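PDB 1YUD: DUF985 domain-containing protein from Shewanella oneidensis, which is of unknown function but belongs to the cupin superfamily, whose double-stranded beta-helix fold probably encloses a pocket for a small ligand. Local coordinates for residues L21-H26 / F31-Y36; P44-W49 / F139-L144; Y84-E89 / A152-H157. All blocks are in the same frame, centred on the assembly; numbering follows the deposited sequence.

Contact 1: residues L21-H26 / F31-Y36; sequences LELEQH and FYRSSY
Glu24 and Tyr32 pair backbone to backbone as the hydrogen-bonded pair of a short antiparallel bridge. Glu24 N gives its hydrogen to Tyr32 O at 2.9 Å, with the donor in the carbonyl plane; the return bond, Tyr32 N to Glu24 O, spans 3.1 Å and reaches that carbonyl from above its plane. One step on, Gln25 and Phe31 form the non-hydrogen-bonded pair. There the aliphatic part of the glutamine runs beside the phenylalanine in the same direction, its CG 3.7 Å from Phe31 CE1. Past the bridge, His26 has CG anti to its backbone N (chi1 -165°), which brings CD2 of the imidazole over one face of the Tyr32 ring. Centroids lie 4.7 Å apart with the planes at 54°, an oblique meeting, while Gln25 O sits at the tyrosine's edge. On the other flank Leu23 packs its CB against Phe31 CB at 3.8 Å and turns CD2 to Arg33 CB. The start of the Arg33 chain runs beside the carbonyl oxygens of Leu21 and Glu22, then bends so that NH1 bonds to Ser34 O at 3.0 Å and NE holds a water that donates to Glu22 O. Behind this layer, Glu22, just past helix 14-20, takes the positive phi of the Schellman motif that closes it, and Ile18 of that helix touches both Leu23 and Phe31. Strand 31-37 bonds onward to strand 50-57, so the hairpin edges the six-stranded sheet. The chemistry is thus divided: two backbone bonds fix the register, apolar side chains fill the helix side, and the arginine is held by one carbonyl of its own strand and a water shared with Glu22 O, its charge probably eased by the nearby Glu22 carboxylate.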
loop_
_atom_site.group_PDB
_atom_site.type_symbol
_atom_site.label_atom_id
_atom_site.label_comp_id
_atom_site.label_asym_id
_atom_site.label_seq_id
_atom_site.Cartn_x
_atom_site.Cartn_y
_atom_site.Cartn_z
ATOM N N LEU A 21 1.980 5.065 -15.717
ATOM C CA LEU A 21 2.766 4.287 -14.770
ATOM C C LEU A 21 3.694 3.298 -15.474
ATOM O O LEU A 21 4.425 2.556 -14.821
ATOM C CB LEU A 21 1.849 3.550 -13.790
ATOM C CG LEU A 21 0.896 4.389 -12.925
ATOM C CD1 LEU A 21 0.059 3.460 -12.049
ATOM C CD2 LEU A 21 1.677 5.370 -12.069
ATOM N N GLU A 22 3.659 3.291 -16.805
ATOM C CA GLU A 22 4.527 2.423 -17.610
ATOM C C GLU A 22 4.431 0.949 -17.236
ATOM O O GLU A 22 5.448 0.312 -16.969
ATOM C CB GLU A 22 5.988 2.865 -17.466
ATOM C CG GLU A 22 6.225 4.350 -17.674
ATOM C CD GLU A 22 7.645 4.761 -17.331
ATOM O OE1 GLU A 22 7.931 5.971 -17.357
ATOM O OE2 GLU A 22 8.476 3.878 -17.036
ATOM N N LEU A 23 3.217 0.410 -17.251
ATOM C CA LEU A 23 2.977 -0.983 -16.880
ATOM C C LEU A 23 3.194 -2.029 -17.983
ATOM O O LEU A 23 2.559 -1.986 -19.028
ATOM C CB LEU A 23 1.559 -1.097 -16.319
ATOM C CG LEU A 23 1.311 -0.107 -15.177
ATOM C CD1 LEU A 23 -0.176 -0.009 -14.848
ATOM C CD2 LEU A 23 2.136 -0.548 -13.970
ATOM N N GLU A 24 4.096 -2.974 -17.727
ATOM C CA GLU A 24 4.417 -4.042 -18.667
ATOM C C GLU A 24 3.847 -5.365 -18.140
ATOM O O GLU A 24 3.843 -5.609 -16.942
ATOM C CB GLU A 24 5.942 -4.183 -18.813
ATOM C CG GLU A 24 6.717 -2.882 -19.092
ATOM C CD GLU A 24 6.581 -2.381 -20.532
ATOM O OE1 GLU A 24 7.088 -1.264 -20.818
ATOM O OE2 GLU A 24 5.977 -3.099 -21.371
ATOM N N GLN A 25 3.389 -6.222 -19.043
ATOM C CA GLN A 25 2.813 -7.519 -18.678
ATOM C C GLN A 25 3.626 -8.265 -17.627
ATOM O O GLN A 25 4.852 -8.198 -17.615
ATOM C CB GLN A 25 2.690 -8.398 -19.929
ATOM C CG GLN A 25 1.987 -7.715 -21.091
ATOM C CD GLN A 25 2.616 -8.045 -22.439
ATOM O OE1 GLN A 25 2.285 -7.423 -23.456
ATOM N NE2 GLN A 25 3.527 -9.024 -22.455
ATOM N N HIS A 26 2.933 -8.976 -16.744
ATOM C CA HIS A 26 3.596 -9.750 -15.700
ATOM C C HIS A 26 3.481 -11.213 -16.099
ATOM O O HIS A 26 2.458 -11.629 -16.633
ATOM C CB HIS A 26 2.921 -9.531 -14.345
ATOM C CG HIS A 26 3.747 -9.991 -13.186
ATOM N ND1 HIS A 26 3.195 -10.460 -12.013
ATOM C CD2 HIS A 26 5.090 -10.047 -13.018
ATOM C CE1 HIS A 26 4.163 -10.787 -11.174
ATOM N NE2 HIS A 26 5.322 -10.546 -11.760
ATOM N N PHE A 31 -0.831 -6.445 -15.472
ATOM C CA PHE A 31 0.189 -5.446 -15.766
ATOM C C PHE A 31 0.878 -4.970 -14.494
ATOM O O PHE A 31 0.264 -4.924 -13.436
ATOM C CB PHE A 31 -0.465 -4.269 -16.470
ATOM C CG PHE A 31 -0.977 -4.605 -17.832
ATOM C CD1 PHE A 31 -0.092 -4.800 -18.890
ATOM C CD2 PHE A 31 -2.337 -4.750 -18.062
ATOM C CE1 PHE A 31 -0.556 -5.133 -20.162
ATOM C CE2 PHE A 31 -2.818 -5.085 -19.330
ATOM C CZ PHE A 31 -1.921 -5.275 -20.382
ATOM N N TYR A 32 2.149 -4.599 -14.595
ATOM C CA TYR A 32 2.884 -4.153 -13.421
ATOM C C TYR A 32 4.065 -3.232 -13.727
ATOM O O TYR A 32 4.436 -3.040 -14.881
ATOM C CB TYR A 32 3.390 -5.366 -12.655
ATOM C CG TYR A 32 4.790 -5.768 -13.028
ATOM C CD1 TYR A 32 5.869 -5.412 -12.230
ATOM C CD2 TYR A 32 5.041 -6.519 -14.168
ATOM C CE1 TYR A 32 7.166 -5.800 -12.554
ATOM C CE2 TYR A 32 6.345 -6.911 -14.508
ATOM C CZ TYR A 32 7.400 -6.547 -13.693
ATOM O OH TYR A 32 8.684 -6.933 -14.008
ATOM N N ARG A 33 4.659 -2.685 -12.667
ATOM C CA ARG A 33 5.814 -1.783 -12.749
ATOM C C ARG A 33 6.276 -1.581 -11.313
ATOM O O ARG A 33 5.475 -1.195 -10.466
ATOM C CB ARG A 33 5.406 -0.417 -13.329
ATOM C CG ARG A 33 6.530 0.379 -14.022
ATOM C CD ARG A 33 7.804 0.570 -13.182
ATOM N NE ARG A 33 9.003 0.255 -13.967
ATOM C CZ ARG A 33 10.257 0.235 -13.506
ATOM N NH1 ARG A 33 10.529 0.523 -12.232
ATOM N NH2 ARG A 33 11.248 -0.101 -14.327
ATOM N N SER A 34 7.544 -1.844 -11.024
ATOM C CA SER A 34 8.035 -1.638 -9.670
ATOM C C SER A 34 7.968 -0.158 -9.372
ATOM O O SER A 34 8.238 0.669 -10.233
ATOM C CB SER A 34 9.467 -2.102 -9.536
ATOM O OG SER A 34 9.584 -3.435 -9.986
ATOM N N SER A 35 7.588 0.168 -8.147
ATOM C CA SER A 35 7.473 1.549 -7.705
ATOM C C SER A 35 8.764 1.882 -6.983
ATOM O O SER A 35 9.515 2.753 -7.412
ATOM C CB SER A 35 6.289 1.675 -6.753
ATOM O OG SER A 35 5.420 0.561 -6.924
ATOM N N TYR A 36 9.018 1.178 -5.883
ATOM C CA TYR A 36 10.234 1.384 -5.102
ATOM C C TYR A 36 10.715 0.071 -4.525
ATOM O O TYR A 36 9.932 -0.862 -4.339
ATOM C CB TYR A 36 9.998 2.338 -3.934
ATOM C CG TYR A 36 9.441 3.684 -4.296
ATOM C CD1 TYR A 36 8.094 3.841 -4.599
ATOM C CD2 TYR A 36 10.263 4.801 -4.346
ATOM C CE1 TYR A 36 7.576 5.092 -4.948
ATOM C CE2 TYR A 36 9.766 6.046 -4.696
ATOM C CZ TYR A 36 8.420 6.190 -5.002
ATOM O OH TYR A 36 7.930 7.414 -5.417
HETATM O O HOH W 1 8.230 -0.048 -16.897
#

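Contact 2: residues P44-W49 / F139-L144; sequences PSRQLW and FDDFEL
Arg46 and Asp141 are the two residues that meet here, bringing together loops whose nearest alpha carbons, also theirs, are still 9.7 Å apart. Along segment 44-49 the contact begins at Arg46, whose side chain leaves toward the other loop. With CG anti to the carbonyl carbon (chi1 -40°) and the chain extended from CG to NE, the guanidinium is carried across to an aspartate coming from the opposite direction. The two flat groups do not meet edge on: their planes stand 73° apart, and the carboxylate lies over one face of the guanidinium, Asp141 CG 3.8 Å above its centre. OD1 does most of the touching, at 2.9 Å from Arg46 NH2. Because OD1 lies well out of the guanidinium plane, no N-H points at it, and the salt bridge rests on charge alone. The second oxygen, OD2, is hydrogen-bonded to Thr138 OG1, which would hold the carboxylate in its turn; although Asp141 is buried, the arginine's positive charge beside it probably favours the ionised form. After Arg46 the chain turns away: Leu48 and Trp49 bond through their backbones to Thr40 and Ser38, and both pack on Ser134 of the second subunit. The salt bridge therefore joins the loop between strands 31-37 and 50-57 to the one that follows strand 126-133 and leads to helix 147-152. That second loop is in turn held beside strand 62-66, where Phe142 meets the ring of His65 and Glu143 bonds through its backbone to Arg66.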
loop_
_atom_site.group_PDB
_atom_site.type_symbol
_atom_site.label_atom_id
_atom_site.label_comp_id
_atom_site.label_asym_id
_atom_site.label_seq_id
_atom_site.Cartn_x
_atom_site.Cartn_y
_atom_site.Cartn_z
ATOM N N PRO A 44 22.021 -11.030 2.478
ATOM C CA PRO A 44 22.941 -10.586 1.429
ATOM C C PRO A 44 22.319 -10.856 0.053
ATOM O O PRO A 44 22.735 -10.295 -0.961
ATOM C CB PRO A 44 24.187 -11.433 1.697
ATOM C CG PRO A 44 24.157 -11.592 3.207
ATOM C CD PRO A 44 22.697 -11.909 3.450
ATOM N N SER A 45 21.301 -11.711 0.047
ATOM C CA SER A 45 20.601 -12.097 -1.168
ATOM C C SER A 45 19.509 -11.119 -1.599
ATOM O O SER A 45 19.650 -10.415 -2.594
ATOM C CB SER A 45 19.985 -13.482 -0.972
ATOM O OG SER A 45 19.174 -13.503 0.193
ATOM N N ARG A 46 18.424 -11.091 -0.829
ATOM C CA ARG A 46 17.265 -10.240 -1.105
ATOM C C ARG A 46 17.327 -8.859 -0.417
ATOM O O ARG A 46 18.330 -8.510 0.209
ATOM C CB ARG A 46 15.998 -10.978 -0.655
ATOM C CG ARG A 46 15.989 -12.476 -0.973
ATOM C CD ARG A 46 15.003 -13.215 -0.065
ATOM N NE ARG A 46 14.953 -14.658 -0.305
ATOM C CZ ARG A 46 14.105 -15.490 0.299
ATOM N NH1 ARG A 46 13.231 -15.029 1.188
ATOM N NH2 ARG A 46 14.119 -16.787 0.008
ATOM N N GLN A 47 16.247 -8.086 -0.546
ATOM C CA GLN A 47 16.147 -6.752 0.058
ATOM C C GLN A 47 15.087 -6.694 1.156
ATOM O O GLN A 47 14.263 -7.593 1.294
ATOM C CB GLN A 47 15.801 -5.705 -1.001
ATOM C CG GLN A 47 16.940 -5.317 -1.905
ATOM C CD GLN A 47 18.112 -4.744 -1.133
ATOM O OE1 GLN A 47 18.815 -5.462 -0.418
ATOM N NE2 GLN A 47 18.324 -3.440 -1.266
ATOM N N LEU A 48 15.098 -5.613 1.922
ATOM C CA LEU A 48 14.145 -5.441 3.012
ATOM C C LEU A 48 12.698 -5.467 2.496
ATOM O O LEU A 48 11.824 -6.062 3.125
ATOM C CB LEU A 48 14.438 -4.124 3.738
ATOM C CG LEU A 48 14.150 -4.003 5.239
ATOM C CD1 LEU A 48 14.865 -5.113 5.996
ATOM C CD2 LEU A 48 14.626 -2.639 5.742
ATOM N N TRP A 49 12.445 -4.812 1.362
ATOM C CA TRP A 49 11.105 -4.793 0.772
ATOM C C TRP A 49 11.054 -4.299 -0.682
ATOM O O TRP A 49 12.063 -3.889 -1.258
ATOM C CB TRP A 49 10.139 -3.968 1.629
ATOM C CG TRP A 49 10.468 -2.505 1.779
ATOM C CD1 TRP A 49 11.079 -1.911 2.840
ATOM C CD2 TRP A 49 10.177 -1.455 0.847
ATOM N NE1 TRP A 49 11.186 -0.558 2.636
ATOM C CE2 TRP A 49 10.641 -0.248 1.418
ATOM C CE3 TRP A 49 9.568 -1.414 -0.418
ATOM C CZ2 TRP A 49 10.520 0.988 0.774
ATOM C CZ3 TRP A 49 9.445 -0.185 -1.062
ATOM C CH2 TRP A 49 9.922 1.001 -0.460
ATOM N N PHE A 139 12.827 -13.418 -8.209
ATOM C CA PHE A 139 12.017 -14.428 -8.878
ATOM C C PHE A 139 12.223 -15.844 -8.351
ATOM O O PHE A 139 11.598 -16.792 -8.825
ATOM C CB PHE A 139 12.229 -14.358 -10.385
ATOM C CG PHE A 139 11.259 -13.448 -11.069
ATOM C CD1 PHE A 139 9.982 -13.895 -11.396
ATOM C CD2 PHE A 139 11.598 -12.125 -11.343
ATOM C CE1 PHE A 139 9.049 -13.037 -11.990
ATOM C CE2 PHE A 139 10.677 -11.259 -11.933
ATOM C CZ PHE A 139 9.400 -11.717 -12.258
ATOM N N ASP A 140 13.092 -15.978 -7.355
ATOM C CA ASP A 140 13.354 -17.271 -6.740
ATOM C C ASP A 140 12.212 -17.510 -5.765
ATOM O O ASP A 140 11.890 -18.653 -5.440
ATOM C CB ASP A 140 14.661 -17.245 -5.952
ATOM C CG ASP A 140 15.787 -16.593 -6.709
ATOM O OD1 ASP A 140 15.653 -15.401 -7.054
ATOM O OD2 ASP A 140 16.811 -17.265 -6.951
ATOM N N ASP A 141 11.618 -16.414 -5.296
ATOM C CA ASP A 141 10.512 -16.470 -4.349
ATOM C C ASP A 141 9.171 -16.554 -5.067
ATOM O O ASP A 141 8.112 -16.426 -4.446
ATOM C CB ASP A 141 10.518 -15.231 -3.451
ATOM C CG ASP A 141 11.855 -15.002 -2.785
ATOM O OD1 ASP A 141 12.424 -15.974 -2.241
ATOM O OD2 ASP A 141 12.335 -13.849 -2.799
ATOM N N PHE A 142 9.221 -16.779 -6.374
ATOM C CA PHE A 142 8.016 -16.869 -7.184
ATOM C C PHE A 142 7.822 -18.298 -7.685
ATOM O O PHE A 142 8.742 -19.114 -7.617
ATOM C CB PHE A 142 8.141 -15.908 -8.373
ATOM C CG PHE A 142 6.927 -15.859 -9.253
ATOM C CD1 PHE A 142 5.832 -15.086 -8.904
ATOM C CD2 PHE A 142 6.875 -16.603 -10.425
ATOM C CE1 PHE A 142 4.700 -15.053 -9.705
ATOM C CE2 PHE A 142 5.750 -16.579 -11.235
ATOM C CZ PHE A 142 4.660 -15.801 -10.873
ATOM N N GLU A 143 6.621 -18.598 -8.176
ATOM C CA GLU A 143 6.316 -19.917 -8.725
ATOM C C GLU A 143 4.914 -19.972 -9.326
ATOM O O GLU A 143 3.920 -19.999 -8.600
ATOM C CB GLU A 143 6.465 -21.006 -7.661
ATOM C CG GLU A 143 6.378 -22.410 -8.240
ATOM C CD GLU A 143 6.837 -23.485 -7.272
ATOM O OE1 GLU A 143 6.935 -24.660 -7.697
ATOM O OE2 GLU A 143 7.098 -23.156 -6.091
ATOM N N LEU A 144 4.844 -19.983 -10.654
ATOM C CA LEU A 144 3.567 -20.031 -11.361
ATOM C C LEU A 144 3.167 -21.500 -11.530
ATOM O O LEU A 144 4.036 -22.361 -11.625
ATOM C CB LEU A 144 3.716 -19.338 -12.720
ATOM C CG LEU A 144 2.458 -18.848 -13.445
ATOM C CD1 LEU A 144 1.658 -17.949 -12.521
ATOM C CD2 LEU A 144 2.843 -18.095 -14.718
#

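Contact 3: residues Y84-E89 / A152-H157; sequences YMISPE and AMYPQH
Tyr154 meets Ile86 across this contact, its ring flanked on one face by the preceding residue of its own loop and on the other by the isoleucine. Segment 152-157 belongs to the link between helices 147-152 and 158-161. Met153, a selenomethionine, sets its CG 3.5 Å above the plane of the Tyr154 ring, displaced toward the rim. At Tyr154 the bond from CA to CB heads toward segment 84-89. Ile86 comes to the opposite face: its CG2, anti to the backbone N, stands 3.7 Å from the Tyr154 ring centroid and 7° off the ring normal, a centred CH-pi contact. The nearest single atoms of the two side chains, Ile86 CG2 and Tyr154 CD2, are 3.8 Å apart. Farther out the ring slides past Ser87 and Pro88, and Tyr154 OH ends 3.9 Å from Pro88 O and 4.0 Å from Ser87 O, distances that make these packing and not hydrogen bonds. With an alanine here the ring between Met153 CG and Ile86 CG2 is gone, which would probably leave a gap between them and the 152-157 loop less firmly seated on Ile86. Beyond Tyr154, His157 takes the N-cap position of helix 158-161. The rest of the setting is sheet: Ile86 bonds through its backbone to Ile116 of strand 116-121 and packs on Leu92, which His157 also touches, while Tyr154 rests on Ile116. In this way the link between the two C-terminal helices packs against strand 81-86 at Ile86 and against its neighbours, strands 92-97 and 116-121, in the five-stranded mixed sheet.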
loop_
_atom_site.group_PDB
_atom_site.type_symbol
_atom_site.label_atom_id
_atom_site.label_comp_id
_atom_site.label_asym_id
_atom_site.label_seq_id
_atom_site.Cartn_x
_atom_site.Cartn_y
_atom_site.Cartn_z
ATOM N N TYR A 84 -8.277 -15.395 -4.219
ATOM C CA TYR A 84 -8.591 -16.789 -4.010
ATOM C C TYR A 84 -7.292 -17.420 -3.535
ATOM O O TYR A 84 -6.278 -17.374 -4.228
ATOM C CB TYR A 84 -9.074 -17.429 -5.316
ATOM C CG TYR A 84 -10.258 -16.725 -5.952
ATOM C CD1 TYR A 84 -10.105 -15.500 -6.582
ATOM C CD2 TYR A 84 -11.531 -17.289 -5.917
ATOM C CE1 TYR A 84 -11.182 -14.848 -7.167
ATOM C CE2 TYR A 84 -12.620 -16.647 -6.499
ATOM C CZ TYR A 84 -12.442 -15.419 -7.128
ATOM O OH TYR A 84 -13.516 -14.768 -7.730
HETATM N N MSE A 85 -7.322 -17.987 -2.334
HETATM C CA MSE A 85 -6.143 -18.612 -1.747
HETATM C C MSE A 85 -6.416 -20.067 -1.410
HETATM O O MSE A 85 -7.513 -20.414 -0.973
HETATM C CB MSE A 85 -5.738 -17.864 -0.472
HETATM C CG MSE A 85 -5.372 -16.396 -0.684
HETATM SE SE MSE A 85 -5.821 -15.293 0.849
HETATM C CE MSE A 85 -4.836 -16.334 2.150
ATOM N N ILE A 86 -5.406 -20.908 -1.604
ATOM C CA ILE A 86 -5.506 -22.335 -1.324
ATOM C C ILE A 86 -4.388 -22.751 -0.354
ATOM O O ILE A 86 -3.204 -22.771 -0.727
ATOM C CB ILE A 86 -5.397 -23.149 -2.647
ATOM C CG1 ILE A 86 -6.566 -22.794 -3.573
ATOM C CG2 ILE A 86 -5.393 -24.642 -2.357
ATOM C CD1 ILE A 86 -6.454 -23.364 -4.966
ATOM N N SER A 87 -4.766 -23.075 0.886
ATOM C CA SER A 87 -3.797 -23.476 1.917
ATOM C C SER A 87 -3.029 -24.705 1.472
ATOM O O SER A 87 -3.502 -25.472 0.638
ATOM C CB SER A 87 -4.502 -23.767 3.266
ATOM O OG SER A 87 -5.073 -25.073 3.349
ATOM N N PRO A 88 -1.825 -24.904 2.011
ATOM C CA PRO A 88 -1.070 -26.089 1.598
ATOM C C PRO A 88 -1.838 -27.367 1.926
ATOM O O PRO A 88 -1.543 -28.441 1.402
ATOM C CB PRO A 88 0.239 -25.960 2.382
ATOM C CG PRO A 88 -0.158 -25.171 3.597
ATOM C CD PRO A 88 -1.090 -24.130 3.024
ATOM N N GLU A 89 -2.842 -27.234 2.784
ATOM C CA GLU A 89 -3.663 -28.364 3.191
ATOM C C GLU A 89 -4.943 -28.483 2.344
ATOM O O GLU A 89 -5.888 -29.188 2.709
ATOM C CB GLU A 89 -3.995 -28.239 4.689
ATOM C CG GLU A 89 -2.784 -28.488 5.619
ATOM C CD GLU A 89 -1.845 -27.277 5.779
ATOM O OE1 GLU A 89 -0.644 -27.480 6.081
ATOM O OE2 GLU A 89 -2.308 -26.124 5.626
ATOM N N ALA A 152 -4.615 -31.873 -10.172
ATOM C CA ALA A 152 -4.070 -33.071 -9.551
ATOM C C ALA A 152 -4.308 -32.802 -8.076
ATOM O O ALA A 152 -5.312 -33.231 -7.506
ATOM C CB ALA A 152 -2.583 -33.181 -9.837
HETATM N N MSE A 153 -3.386 -32.069 -7.461
HETATM C CA MSE A 153 -3.530 -31.700 -6.064
HETATM C C MSE A 153 -4.785 -30.817 -6.052
HETATM O O MSE A 153 -5.100 -30.176 -7.051
HETATM C CB MSE A 153 -2.281 -30.925 -5.598
HETATM C CG MSE A 153 -1.992 -29.619 -6.370
HETATM SE SE MSE A 153 -0.134 -28.925 -6.327
HETATM C CE MSE A 153 0.132 -28.811 -4.410
ATOM N N TYR A 154 -5.516 -30.804 -4.947
ATOM C CA TYR A 154 -6.729 -29.994 -4.847
ATOM C C TYR A 154 -7.719 -30.238 -5.991
ATOM O O TYR A 154 -7.873 -29.396 -6.876
ATOM C CB TYR A 154 -6.399 -28.493 -4.825
ATOM C CG TYR A 154 -5.112 -28.129 -4.139
ATOM C CD1 TYR A 154 -4.804 -28.619 -2.874
ATOM C CD2 TYR A 154 -4.186 -27.311 -4.766
ATOM C CE1 TYR A 154 -3.594 -28.305 -2.254
ATOM C CE2 TYR A 154 -2.975 -26.991 -4.157
ATOM C CZ TYR A 154 -2.687 -27.493 -2.909
ATOM O OH TYR A 154 -1.475 -27.202 -2.332
ATOM N N PRO A 155 -8.397 -31.398 -5.994
ATOM C CA PRO A 155 -9.372 -31.708 -7.052
ATOM C C PRO A 155 -10.742 -31.085 -6.778
ATOM O O PRO A 155 -11.493 -30.774 -7.699
ATOM C CB PRO A 155 -9.451 -33.237 -7.022
ATOM C CG PRO A 155 -8.144 -33.659 -6.389
ATOM C CD PRO A 155 -7.981 -32.629 -5.304
ATOM N N GLN A 156 -11.049 -30.910 -5.497
ATOM C CA GLN A 156 -12.328 -30.360 -5.057
ATOM C C GLN A 156 -12.542 -28.885 -5.381
ATOM O O GLN A 156 -13.598 -28.327 -5.067
ATOM C CB GLN A 156 -12.487 -30.566 -3.540
ATOM C CG GLN A 156 -11.552 -29.712 -2.651
ATOM C CD GLN A 156 -10.092 -30.187 -2.627
ATOM O OE1 GLN A 156 -9.414 -30.214 -3.652
ATOM N NE2 GLN A 156 -9.610 -30.556 -1.445
ATOM N N HIS A 157 -11.553 -28.255 -6.009
ATOM C CA HIS A 157 -11.658 -26.834 -6.331
ATOM C C HIS A 157 -11.567 -26.536 -7.826
ATOM O O HIS A 157 -11.316 -25.395 -8.227
ATOM C CB HIS A 157 -10.578 -26.050 -5.571
ATOM C CG HIS A 157 -10.704 -26.137 -4.079
ATOM N ND1 HIS A 157 -9.683 -26.589 -3.269
ATOM C CD2 HIS A 157 -11.733 -25.831 -3.250
ATOM C CE1 HIS A 157 -10.076 -26.559 -2.008
ATOM N NE2 HIS A 157 -11.316 -26.102 -1.969
#

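How the contacts relate
Contacts 1 and 2 are neighbours, with centres about 17 Å apart, and they touch: Tyr36 O lies 3.4 Å from Trp49 CZ3, and the His26 imidazole approaches the Phe139 ring. Both also reach the second subunit, so they belong to the dimer-facing part of the chain. Contact 3 lies across the chain's centre from contact 1, about 29 Å between centres, and neither of its segments meets the other subunit. Contacts 2 and 3 alternate along the chain yet stay about 8 Å apart at their nearest atoms. Contact 1 edges the six-stranded sheet and contact 3 flanks the mixed one, the two sheets of the cupin fold.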